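Local coordinates for protein TetR family transcriptional regulator (Clostridium perfringens, PDB 6AZH) that probably binds operator DNA as a homodimer through helix-turn-helix motifs and regulates transcription, putatively of fatty acid metabolism genes, at residues 135-138 / 144-147; 89-94 / 175-180; 5-10 / 44-49. One frame throughout, in Å; residues are numbered along the deposited sequence.

Contact 1: 135-138 / 144-147; sequences EAIS and ECDI
With chi1 at -68° in Ile137 and -71° in Ile147, both side chains turn CG1 away from their own carbonyl carbon, and both are extended at chi2, so their long branches can meet across the turn that joins helix 113-138 to helix 147-165 in the TetR-type C-terminal domain. Ile137 CD1 lies 3.6 Å from Ile147 CG1, the two chains crossing at a slant. Isoleucine suits both places: its long branch reaches across the turn, and in Ile137 the short branch is left to meet Glu144. The chain of Glu144 is bent at chi2 (102°) so that the carboxylate lies across Ile137 CG2, with Glu144 OE1 3.6 Å away. The methyl sits over the flat side of the carboxylate, and Glu144 itself stays at the surface. Ile142, in the same turn, also touches Ile137. Asp146 is the N-cap of the next helix, its OD1 accepting from Leu149 N, and its backbone N donates to Glu180 OE1 of the second subunit. Cys145, in the loop, adds a looser apolar contact, its SG 4.4 Å from Ile137 CD1.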
ATOM      1  N   GLU A 135     -12.260 -17.276  14.220  1.00 22.89           N
ATOM      2  CA  GLU A 135     -13.607 -17.782  14.464  1.00 22.78           C
ATOM      3  C   GLU A 135     -14.205 -18.383  13.202  1.00 24.65           C
ATOM      4  O   GLU A 135     -14.858 -19.435  13.259  1.00 20.80           O
ATOM      5  CB  GLU A 135     -14.506 -16.667  14.993  1.00 24.04           C
ATOM      6  CG  GLU A 135     -15.749 -17.197  15.715  1.00 26.94           C
ATOM      7  CD  GLU A 135     -16.772 -16.118  16.025  1.00 33.07           C
ATOM      8  OE1 GLU A 135     -17.984 -16.432  16.018  1.00 36.52           O
ATOM      9  OE2 GLU A 135     -16.374 -14.961  16.274  1.00 34.03           O
ATOM     10  N   ALA A 136     -13.997 -17.727  12.053  1.00 21.06           N
ATOM     11  CA  ALA A 136     -14.528 -18.232  10.789  1.00 22.99           C
ATOM     12  C   ALA A 136     -13.940 -19.587  10.445  1.00 22.46           C
ATOM     13  O   ALA A 136     -14.643 -20.464   9.929  1.00 20.03           O
ATOM     14  CB  ALA A 136     -14.242 -17.235   9.663  1.00 19.46           C
ATOM     15  N   ILE A 137     -12.646 -19.773  10.704  1.00 21.65           N
ATOM     16  CA  ILE A 137     -12.024 -21.060  10.416  1.00 22.71           C
ATOM     17  C   ILE A 137     -12.570 -22.136  11.349  1.00 24.49           C
ATOM     18  O   ILE A 137     -12.900 -23.243  10.913  1.00 22.26           O
ATOM     19  CB  ILE A 137     -10.491 -20.934  10.501  1.00 22.51           C
ATOM     20  CG1 ILE A 137      -9.999 -20.062   9.342  1.00 24.77           C
ATOM     21  CG2 ILE A 137      -9.835 -22.292  10.450  1.00 28.63           C
ATOM     22  CD1 ILE A 137      -8.522 -19.749   9.380  1.00 30.96           C
ATOM     23  N   SER A 138     -12.708 -21.822  12.638  1.00 23.15           N
ATOM     24  CA  SER A 138     -13.233 -22.824  13.559  1.00 25.84           C
ATOM     25  C   SER A 138     -14.656 -23.226  13.189  1.00 24.02           C
ATOM     26  O   SER A 138     -15.051 -24.380  13.392  1.00 28.55           O
ATOM     27  CB  SER A 138     -13.161 -22.303  14.995  1.00 30.78           C
ATOM     28  OG  SER A 138     -14.255 -21.461  15.288  1.00 32.42           O
ATOM     29  N   GLU A 144      -8.899 -23.334   6.049  1.00 25.55           N
ATOM     30  CA  GLU A 144      -7.725 -23.290   6.910  1.00 28.91           C
ATOM     31  C   GLU A 144      -6.553 -22.702   6.140  1.00 26.49           C
ATOM     32  O   GLU A 144      -6.277 -23.104   5.009  1.00 25.86           O
ATOM     33  CB  GLU A 144      -7.375 -24.690   7.408  1.00 29.56           C
ATOM     34  CG  GLU A 144      -6.482 -24.670   8.630  1.00 36.61           C
ATOM     35  CD  GLU A 144      -7.254 -24.954   9.900  1.00 44.74           C
ATOM     36  OE1 GLU A 144      -6.911 -24.363  10.947  1.00 55.75           O
ATOM     37  OE2 GLU A 144      -8.207 -25.768   9.850  1.00 51.67           O
ATOM     38  N   CYS A 145      -5.869 -21.734   6.741  1.00 25.25           N
ATOM     39  CA  CYS A 145      -4.806 -21.039   6.025  1.00 25.77           C
ATOM     40  C   CYS A 145      -4.006 -20.241   7.039  1.00 23.58           C
ATOM     41  O   CYS A 145      -4.342 -20.190   8.224  1.00 27.05           O
ATOM     42  CB  CYS A 145      -5.372 -20.121   4.942  1.00 29.87           C
ATOM     43  SG  CYS A 145      -6.413 -18.826   5.654  1.00 32.87           S
ATOM     44  N   ASP A 146      -2.942 -19.615   6.553  1.00 23.65           N
ATOM     45  CA  ASP A 146      -2.147 -18.699   7.352  1.00 23.49           C
ATOM     46  C   ASP A 146      -2.987 -17.465   7.665  1.00 25.83           C
ATOM     47  O   ASP A 146      -3.212 -16.622   6.792  1.00 20.72           O
ATOM     48  CB  ASP A 146      -0.880 -18.343   6.580  1.00 22.99           C
ATOM     49  CG  ASP A 146       0.139 -17.623   7.434  1.00 29.87           C
ATOM     50  OD1 ASP A 146      -0.265 -16.790   8.266  1.00 24.39           O
ATOM     51  OD2 ASP A 146       1.353 -17.892   7.271  1.00 35.06           O
ATOM     52  N   ILE A 147      -3.428 -17.354   8.920  1.00 21.38           N
ATOM     53  CA  ILE A 147      -4.385 -16.325   9.318  1.00 18.90           C
ATOM     54  C   ILE A 147      -3.763 -14.936   9.245  1.00 21.63           C
ATOM     55  O   ILE A 147      -4.380 -13.988   8.745  1.00 21.10           O
ATOM     56  CB  ILE A 147      -4.905 -16.612  10.732  1.00 21.32           C
ATOM     57  CG1 ILE A 147      -5.818 -17.834  10.708  1.00 24.31           C
ATOM     58  CG2 ILE A 147      -5.638 -15.409  11.269  1.00 25.15           C
ATOM     59  CD1 ILE A 147      -6.312 -18.256  12.097  1.00 28.89           C
TER

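Contact 2: 89-94 / 175-180; sequences MQFELL and NKVIDE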
HETATM    1  N   MSE A  89     -17.529  -1.844   5.733  1.00 15.89           N
HETATM    2  CA  MSE A  89     -17.104  -0.828   6.697  1.00 20.10           C
HETATM    3  C   MSE A  89     -15.758  -0.195   6.289  1.00 19.69           C
HETATM    4  O   MSE A  89     -15.618   1.033   6.327  1.00 19.39           O
HETATM    5  CB  MSE A  89     -17.007  -1.443   8.102  1.00 21.82           C
HETATM    6  CG  MSE A  89     -16.542  -0.492   9.222  1.00 22.00           C
HETATM    7 SE   MSE A  89     -14.573  -0.278   9.300  1.00 29.74          SE
HETATM    8  CE  MSE A  89     -14.121  -1.907  10.285  1.00 20.92           C
ATOM      9  N   GLN A  90     -14.785  -1.026   5.893  1.00 19.37           N
ATOM     10  CA  GLN A  90     -13.433  -0.514   5.637  1.00 21.74           C
ATOM     11  C   GLN A  90     -13.398   0.376   4.407  1.00 18.96           C
ATOM     12  O   GLN A  90     -12.737   1.422   4.409  1.00 16.86           O
ATOM     13  CB  GLN A  90     -12.435  -1.662   5.453  1.00 22.45           C
ATOM     14  CG  GLN A  90     -12.103  -2.424   6.706  1.00 22.31           C
ATOM     15  CD  GLN A  90     -10.893  -3.339   6.543  1.00 22.85           C
ATOM     16  OE1 GLN A  90     -10.160  -3.572   7.499  1.00 27.75           O
ATOM     17  NE2 GLN A  90     -10.680  -3.850   5.334  1.00 20.15           N
ATOM     18  N   PHE A  91     -14.088  -0.030   3.339  1.00 18.66           N
ATOM     19  CA  PHE A  91     -14.062   0.767   2.122  1.00 19.71           C
ATOM     20  C   PHE A  91     -14.853   2.054   2.289  1.00 21.00           C
ATOM     21  O   PHE A  91     -14.446   3.103   1.770  1.00 20.97           O
ATOM     22  CB  PHE A  91     -14.590  -0.049   0.945  1.00 19.27           C
ATOM     23  CG  PHE A  91     -13.607  -1.070   0.433  1.00 24.87           C
ATOM     24  CD1 PHE A  91     -12.364  -0.675  -0.030  1.00 23.47           C
ATOM     25  CD2 PHE A  91     -13.934  -2.419   0.412  1.00 25.94           C
ATOM     26  CE1 PHE A  91     -11.455  -1.598  -0.502  1.00 23.74           C
ATOM     27  CE2 PHE A  91     -13.036  -3.357  -0.062  1.00 25.18           C
ATOM     28  CZ  PHE A  91     -11.792  -2.947  -0.521  1.00 24.70           C
ATOM     29  N   GLU A  92     -15.961   2.009   3.045  1.00 18.07           N
ATOM     30  CA  GLU A  92     -16.679   3.244   3.344  1.00 21.66           C
ATOM     31  C   GLU A  92     -15.812   4.176   4.179  1.00 20.04           C
ATOM     32  O   GLU A  92     -15.711   5.375   3.879  1.00 21.04           O
ATOM     33  CB  GLU A  92     -18.013   2.942   4.045  1.00 22.42           C
ATOM     34  CG  GLU A  92     -19.073   2.406   3.090  1.00 22.60           C
ATOM     35  CD  GLU A  92     -20.352   1.972   3.779  1.00 30.49           C
ATOM     36  OE1 GLU A  92     -20.430   2.070   5.020  1.00 34.78           O
ATOM     37  OE2 GLU A  92     -21.278   1.515   3.071  1.00 31.80           O
ATOM     38  N   LEU A  93     -15.129   3.632   5.192  1.00 19.34           N
ATOM     39  CA  LEU A  93     -14.253   4.456   6.027  1.00 21.79           C
ATOM     40  C   LEU A  93     -13.096   5.015   5.217  1.00 20.16           C
ATOM     41  O   LEU A  93     -12.753   6.196   5.347  1.00 20.25           O
ATOM     42  CB  LEU A  93     -13.724   3.647   7.212  1.00 23.37           C
ATOM     43  CG  LEU A  93     -13.472   4.409   8.511  1.00 28.52           C
ATOM     44  CD1 LEU A  93     -14.648   5.343   8.826  1.00 31.61           C
ATOM     45  CD2 LEU A  93     -13.216   3.446   9.670  1.00 26.82           C
ATOM     46  N   LEU A  94     -12.487   4.177   4.370  1.00 17.36           N
ATOM     47  CA  LEU A  94     -11.429   4.645   3.479  1.00 18.63           C
ATOM     48  C   LEU A  94     -11.918   5.787   2.597  1.00 21.40           C
ATOM     49  O   LEU A  94     -11.248   6.810   2.461  1.00 20.12           O
ATOM     50  CB  LEU A  94     -10.931   3.488   2.615  1.00 19.04           C
ATOM     51  CG  LEU A  94      -9.988   3.863   1.489  1.00 19.26           C
ATOM     52  CD1 LEU A  94      -8.744   4.465   2.088  1.00 21.90           C
ATOM     53  CD2 LEU A  94      -9.654   2.617   0.679  1.00 18.44           C
ATOM     54  N   ASN A 175     -19.498   1.666  -3.842  1.00 25.62           N
ATOM     55  CA  ASN A 175     -20.398   0.527  -3.670  1.00 26.92           C
ATOM     56  C   ASN A 175     -20.072  -0.584  -4.654  1.00 24.20           C
ATOM     57  O   ASN A 175     -20.151  -1.767  -4.308  1.00 24.67           O
ATOM     58  CB  ASN A 175     -21.852   0.968  -3.817  1.00 32.50           C
ATOM     59  CG  ASN A 175     -22.334   1.749  -2.622  1.00 36.98           C
ATOM     60  OD1 ASN A 175     -22.080   1.370  -1.480  1.00 39.20           O
ATOM     61  ND2 ASN A 175     -23.019   2.856  -2.874  1.00 42.56           N
ATOM     62  N   LYS A 176     -19.699  -0.221  -5.879  1.00 24.19           N
ATOM     63  CA  LYS A 176     -19.279  -1.229  -6.847  1.00 28.99           C
ATOM     64  C   LYS A 176     -17.982  -1.895  -6.413  1.00 22.41           C
ATOM     65  O   LYS A 176     -17.801  -3.100  -6.613  1.00 22.29           O
ATOM     66  CB  LYS A 176     -19.120  -0.603  -8.233  1.00 28.01           C
ATOM     67  CG  LYS A 176     -20.443  -0.324  -8.925  1.00 34.49           C
ATOM     68  CD  LYS A 176     -20.250   0.286 -10.306  1.00 36.52           C
ATOM     69  CE  LYS A 176     -21.596   0.558 -10.992  1.00 38.55           C
ATOM     70  NZ  LYS A 176     -21.456   1.589 -12.064  1.00 37.57           N
ATOM     71  N   VAL A 177     -17.072  -1.126  -5.810  1.00 20.05           N
ATOM     72  CA  VAL A 177     -15.803  -1.698  -5.371  1.00 20.71           C
ATOM     73  C   VAL A 177     -16.020  -2.664  -4.220  1.00 18.83           C
ATOM     74  O   VAL A 177     -15.423  -3.745  -4.188  1.00 20.20           O
ATOM     75  CB  VAL A 177     -14.815  -0.583  -4.988  1.00 20.01           C
ATOM     76  CG1 VAL A 177     -13.619  -1.181  -4.301  1.00 19.58           C
ATOM     77  CG2 VAL A 177     -14.388   0.178  -6.235  1.00 23.53           C
ATOM     78  N   ILE A 178     -16.874  -2.295  -3.259  1.00 20.43           N
ATOM     79  CA  ILE A 178     -17.204  -3.213  -2.170  1.00 20.24           C
ATOM     80  C   ILE A 178     -17.736  -4.522  -2.728  1.00 21.56           C
ATOM     81  O   ILE A 178     -17.292  -5.606  -2.341  1.00 20.11           O
ATOM     82  CB  ILE A 178     -18.215  -2.568  -1.206  1.00 23.12           C
ATOM     83  CG1 ILE A 178     -17.557  -1.458  -0.405  1.00 20.34           C
ATOM     84  CG2 ILE A 178     -18.767  -3.595  -0.229  1.00 23.58           C
ATOM     85  CD1 ILE A 178     -18.566  -0.556   0.313  1.00 22.31           C
ATOM     86  N   ASP A 179     -18.694  -4.443  -3.652  1.00 22.91           N
ATOM     87  CA  ASP A 179     -19.301  -5.663  -4.175  1.00 24.08           C
ATOM     88  C   ASP A 179     -18.280  -6.519  -4.911  1.00 23.80           C
ATOM     89  O   ASP A 179     -18.260  -7.747  -4.743  1.00 22.27           O
ATOM     90  CB  ASP A 179     -20.475  -5.320  -5.092  1.00 27.29           C
ATOM     91  CG  ASP A 179     -21.687  -4.818  -4.323  1.00 31.75           C
ATOM     92  OD1 ASP A 179     -21.714  -4.956  -3.079  1.00 34.44           O
ATOM     93  OD2 ASP A 179     -22.608  -4.276  -4.966  1.00 36.21           O
ATOM     94  N   GLU A 180     -17.424  -5.892  -5.728  1.00 22.84           N
ATOM     95  CA  GLU A 180     -16.463  -6.655  -6.521  1.00 20.83           C
ATOM     96  C   GLU A 180     -15.404  -7.288  -5.632  1.00 22.73           C
ATOM     97  O   GLU A 180     -15.055  -8.459  -5.808  1.00 20.07           O
ATOM     98  CB  GLU A 180     -15.784  -5.763  -7.575  1.00 24.23           C
ATOM     99  CG  GLU A 180     -16.664  -5.332  -8.737  1.00 28.25           C
ATOM    100  CD  GLU A 180     -16.246  -5.936 -10.077  1.00 26.19           C
ATOM    101  OE1 GLU A 180     -15.333  -6.792 -10.109  1.00 24.94           O
ATOM    102  OE2 GLU A 180     -16.845  -5.546 -11.109  1.00 31.97           O
TER
HETATM  103  O   HOH W   1     -21.529   3.155   0.522  1.00 44.64           O
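Phe91 lies against Ile178, the two side chains sliding past each other in opposite directions as helix 79-96 passes helix 174-187. The closest approach is from the root of the aromatic residue, with Phe91 CB 3.6 Å from Ile178 CG1. That same Ile178 CG1 sits obliquely to the ring, 3.8 Å from Phe91 CD2. Val177 takes a different position: its CG1 lies over one face of the ring, 4.4 Å from Phe91 CE1. A broad flat side chain thus serves two beta-branched neighbours at once, and their stiff, compact shapes fit the space between helices whose local axes come within 9.8 Å. Ser157 and Thr161 of helix 147-165 also touch Phe91, which helps to bury it.

In Ile178, chi1 of -71° sets CG1 against Phe91, and the extended chi2 carries CD1 on to Glu92. There Ile178 CD1 lies 4.1 Å from Glu92 CG, the chains crossing at about a right angle. Glutamate fits this border because its methylenes can pack while its carboxylate reaches polar partners. Glu92 OE2 makes a salt bridge to Lys88 NZ on the same helix and accepts from a water 3.0 Å away. The same water donates to Asn175 OD1 at 2.7 Å, so a polar link edges the apolar packing.

The local helix directions differ by 151°, close to antiparallel. Beyond this seam Val177 packs on Leu149 of the second subunit. Such antiparallel packing of helix 79-96 against the C-terminal helix 174-187, which itself faces the partner subunit, is consistent with the all-helical ligand-binding and dimerization domain of TetR-family regulators.

Contact 3: 5-10 / 44-49; sequences NRTKKA and YYNFKS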
ATOM      1  N   ASN A   5     -11.008  20.006  21.327  1.00 32.72           N
ATOM      2  CA  ASN A   5     -11.400  21.407  21.292  1.00 31.07           C
ATOM      3  C   ASN A   5     -11.113  21.991  19.903  1.00 31.14           C
ATOM      4  O   ASN A   5     -10.721  21.279  18.970  1.00 27.75           O
ATOM      5  CB  ASN A   5     -10.711  22.180  22.414  1.00 27.00           C
ATOM      6  CG  ASN A   5      -9.189  22.142  22.337  1.00 34.10           C
ATOM      7  OD1 ASN A   5      -8.594  21.938  21.277  1.00 30.87           O
ATOM      8  ND2 ASN A   5      -8.552  22.368  23.475  1.00 27.85           N
ATOM      9  N   ARG A   6     -11.341  23.299  19.740  1.00 21.76           N
ATOM     10  CA  ARG A   6     -11.176  23.865  18.408  1.00 24.43           C
ATOM     11  C   ARG A   6      -9.717  23.812  17.977  1.00 21.68           C
ATOM     12  O   ARG A   6      -9.425  23.502  16.820  1.00 22.81           O
ATOM     13  CB  ARG A   6     -11.705  25.299  18.341  1.00 22.71           C
ATOM     14  CG  ARG A   6     -11.641  25.920  16.945  1.00 19.71           C
ATOM     15  CD  ARG A   6     -10.346  26.702  16.729  1.00 18.97           C
ATOM     16  NE  ARG A   6     -10.162  27.095  15.339  1.00 20.62           N
ATOM     17  CZ  ARG A   6      -9.192  27.895  14.928  1.00 24.36           C
ATOM     18  NH1 ARG A   6      -8.326  28.382  15.805  1.00 23.14           N
ATOM     19  NH2 ARG A   6      -9.098  28.220  13.648  1.00 30.02           N
ATOM     20  N   THR A   7      -8.792  24.113  18.895  1.00 25.64           N
ATOM     21  CA  THR A   7      -7.377  24.163  18.533  1.00 22.36           C
ATOM     22  C   THR A   7      -6.890  22.806  18.038  1.00 21.03           C
ATOM     23  O   THR A   7      -6.276  22.701  16.967  1.00 21.59           O
ATOM     24  CB  THR A   7      -6.549  24.621  19.728  1.00 26.90           C
ATOM     25  OG1 THR A   7      -6.802  26.014  19.958  1.00 27.09           O
ATOM     26  CG2 THR A   7      -5.067  24.404  19.463  1.00 25.54           C
ATOM     27  N   LYS A   8      -7.182  21.750  18.797  1.00 20.78           N
ATOM     28  CA  LYS A   8      -6.725  20.424  18.397  1.00 24.86           C
ATOM     29  C   LYS A   8      -7.471  19.927  17.163  1.00 24.09           C
ATOM     30  O   LYS A   8      -6.858  19.324  16.273  1.00 19.78           O
ATOM     31  CB  LYS A   8      -6.862  19.461  19.567  1.00 26.83           C
ATOM     32  CG  LYS A   8      -5.771  19.652  20.616  1.00 26.07           C
ATOM     33  CD  LYS A   8      -5.976  18.724  21.793  1.00 34.45           C
ATOM     34  CE  LYS A   8      -4.656  18.428  22.498  1.00 32.92           C
ATOM     35  NZ  LYS A   8      -4.303  19.502  23.460  1.00 43.75           N
ATOM     36  N   LYS A   9      -8.782  20.187  17.069  1.00 23.11           N
ATOM     37  CA  LYS A   9      -9.519  19.772  15.875  1.00 22.17           C
ATOM     38  C   LYS A   9      -9.004  20.476  14.626  1.00 24.34           C
ATOM     39  O   LYS A   9      -8.873  19.854  13.565  1.00 21.69           O
ATOM     40  CB  LYS A   9     -11.021  20.030  16.031  1.00 29.73           C
ATOM     41  CG  LYS A   9     -11.833  19.668  14.765  1.00 27.82           C
ATOM     42  CD  LYS A   9     -13.299  19.386  15.100  1.00 39.12           C
ATOM     43  CE  LYS A   9     -14.015  18.654  13.962  1.00 44.20           C
ATOM     44  NZ  LYS A   9     -14.221  19.533  12.780  1.00 40.95           N
ATOM     45  N   ALA A  10      -8.706  21.779  14.724  1.00 16.92           N
ATOM     46  CA  ALA A  10      -8.217  22.508  13.564  1.00 20.45           C
ATOM     47  C   ALA A  10      -6.852  21.989  13.131  1.00 16.45           C
ATOM     48  O   ALA A  10      -6.606  21.804  11.934  1.00 17.77           O
ATOM     49  CB  ALA A  10      -8.143  24.015  13.876  1.00 18.34           C
ATOM     50  N   TYR A  44       2.175  25.531  19.611  1.00 18.48           N
ATOM     51  CA  TYR A  44       3.294  24.989  20.362  1.00 17.40           C
ATOM     52  C   TYR A  44       2.955  24.778  21.832  1.00 20.17           C
ATOM     53  O   TYR A  44       3.607  23.965  22.495  1.00 21.54           O
ATOM     54  CB  TYR A  44       4.508  25.913  20.217  1.00 16.39           C
ATOM     55  CG  TYR A  44       5.333  25.693  18.958  1.00 21.03           C
ATOM     56  CD1 TYR A  44       5.913  24.451  18.679  1.00 18.08           C
ATOM     57  CD2 TYR A  44       5.550  26.732  18.066  1.00 18.70           C
ATOM     58  CE1 TYR A  44       6.692  24.263  17.541  1.00 17.73           C
ATOM     59  CE2 TYR A  44       6.331  26.563  16.927  1.00 21.71           C
ATOM     60  CZ  TYR A  44       6.887  25.327  16.663  1.00 19.99           C
ATOM     61  OH  TYR A  44       7.641  25.167  15.525  1.00 20.67           O
ATOM     62  N   TYR A  45       1.939  25.476  22.353  1.00 20.77           N
ATOM     63  CA  TYR A  45       1.473  25.179  23.699  1.00 22.96           C
ATOM     64  C   TYR A  45       0.896  23.772  23.779  1.00 27.78           C
ATOM     65  O   TYR A  45       0.948  23.134  24.836  1.00 25.42           O
ATOM     66  CB  TYR A  45       0.431  26.208  24.131  1.00 24.40           C
ATOM     67  CG  TYR A  45      -0.025  26.042  25.562  1.00 36.94           C
ATOM     68  CD1 TYR A  45      -1.223  25.402  25.859  1.00 37.39           C
ATOM     69  CD2 TYR A  45       0.745  26.519  26.619  1.00 38.68           C
ATOM     70  CE1 TYR A  45      -1.645  25.241  27.167  1.00 45.40           C
ATOM     71  CE2 TYR A  45       0.330  26.362  27.932  1.00 44.05           C
ATOM     72  CZ  TYR A  45      -0.865  25.722  28.197  1.00 46.09           C
ATOM     73  OH  TYR A  45      -1.287  25.561  29.496  1.00 57.44           O
ATOM     74  N   ASN A  46       0.368  23.268  22.667  1.00 22.03           N
ATOM     75  CA  ASN A  46      -0.290  21.967  22.615  1.00 25.60           C
ATOM     76  C   ASN A  46       0.607  20.849  22.099  1.00 22.78           C
ATOM     77  O   ASN A  46       0.462  19.702  22.541  1.00 23.88           O
ATOM     78  CB  ASN A  46      -1.537  22.057  21.727  1.00 25.61           C
ATOM     79  CG  ASN A  46      -2.689  22.773  22.412  1.00 24.83           C
ATOM     80  OD1 ASN A  46      -3.497  22.144  23.092  1.00 28.69           O
ATOM     81  ND2 ASN A  46      -2.775  24.087  22.227  1.00 21.94           N
ATOM     82  N   PHE A  47       1.522  21.157  21.181  1.00 22.20           N
ATOM     83  CA  PHE A  47       2.372  20.172  20.519  1.00 23.28           C
ATOM     84  C   PHE A  47       3.775  20.741  20.390  1.00 22.32           C
ATOM     85  O   PHE A  47       3.940  21.847  19.868  1.00 25.68           O
ATOM     86  CB  PHE A  47       1.834  19.830  19.126  1.00 21.20           C
ATOM     87  CG  PHE A  47       0.440  19.279  19.133  1.00 21.49           C
ATOM     88  CD1 PHE A  47       0.199  17.985  19.555  1.00 22.74           C
ATOM     89  CD2 PHE A  47      -0.629  20.052  18.702  1.00 21.33           C
ATOM     90  CE1 PHE A  47      -1.101  17.468  19.575  1.00 23.14           C
ATOM     91  CE2 PHE A  47      -1.931  19.535  18.705  1.00 22.05           C
ATOM     92  CZ  PHE A  47      -2.158  18.244  19.134  1.00 18.49           C
ATOM     93  N   LYS A  48       4.782  19.990  20.847  1.00 21.23           N
ATOM     94  CA  LYS A  48       6.156  20.490  20.849  1.00 20.72           C
ATOM     95  C   LYS A  48       6.814  20.456  19.479  1.00 19.21           C
ATOM     96  O   LYS A  48       7.798  21.170  19.271  1.00 21.43           O
ATOM     97  CB  LYS A  48       7.017  19.675  21.819  1.00 28.14           C
ATOM     98  CG  LYS A  48       6.638  19.809  23.285  1.00 30.79           C
ATOM     99  CD  LYS A  48       7.660  19.099  24.169  1.00 39.26           C
ATOM    100  CE  LYS A  48       6.992  18.355  25.322  1.00 51.11           C
ATOM    101  NZ  LYS A  48       6.477  19.291  26.367  1.00 48.12           N
ATOM    102  N   SER A  49       6.314  19.646  18.547  1.00 20.23           N
ATOM    103  CA  SER A  49       7.040  19.371  17.313  1.00 19.63           C
ATOM    104  C   SER A  49       6.087  18.784  16.280  1.00 20.49           C
ATOM    105  O   SER A  49       4.969  18.372  16.595  1.00 21.13           O
ATOM    106  CB  SER A  49       8.194  18.393  17.558  1.00 21.76           C
ATOM    107  OG  SER A  49       7.682  17.104  17.866  1.00 22.31           O
TER
HETATM  108  O   HOH W   2      -6.006  22.764  23.624  1.00 35.37           O
HETATM  109  O   HOH W   3      -1.711  18.712  24.325  1.00 41.14           O
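Asn5 reaches Asn46 through a water, which accepts from Asn5 ND2 and donates to Asn46 OD1, 2.6 Å from each. Its other amide atom, Asn5 OD1, accepts from Lys8 N at 2.9 Å in a nearly straight bond; asparagine is well suited to this N-cap, since one short side chain offers both an acceptor for the first turn and a donor for the solvent. Thr7 follows on the side facing helix 40-46. With OG1 at chi1 -71°, beside the backbone N, Thr7 turns its methyl CG2 opposite that nitrogen and sets it 3.6 Å from Asn46 ND2, while that amide nitrogen donates to Thr42 O. Helix 40-46 is the second helix of the TetR-type helix-turn-helix, preceded by helix 29-36, and by family analogy it is the one that reads DNA; helix 6-26 packs against the pair. Lys8 then crosses to the end of helix 40-46. A bend at chi4 (83°) puts Lys8 NZ 2.8 Å from Asn46 OD1, in the carbonyl plane on a lone pair, so this oxygen is gripped by an ammonium and a water together. A second water accepts from Lys8 NZ and donates to Asn46 O. Lysine combines this polar tip with a long apolar stem: Lys8 CG lies 4.2 Å from Phe47 CZ, approaching the ring obliquely, and Phe56 of helix 50-74 touches both Lys8 and Phe47.

How the contacts relate
Contact 3 comes first along the chain and is complete before contact 2 opens at residue 89; contact 1 then falls wholly within the span between residues 94 and 175. Contact 3 belongs to the probable DNA-binding head, whereas the other two lie in the C-terminal body, on the opposite side of the chain's centre. Centre to centre, contacts 2 and 3 are about 33 Å apart, 1 and 3 about 43 Å, and 1 and 2 about 23 Å. None touches another. Contacts 1 and 2 both reach the second subunit, so they share the dimer interface. Changes in the body would probably reach the head through helices such as 50-74, which touches contacts 2 and 3.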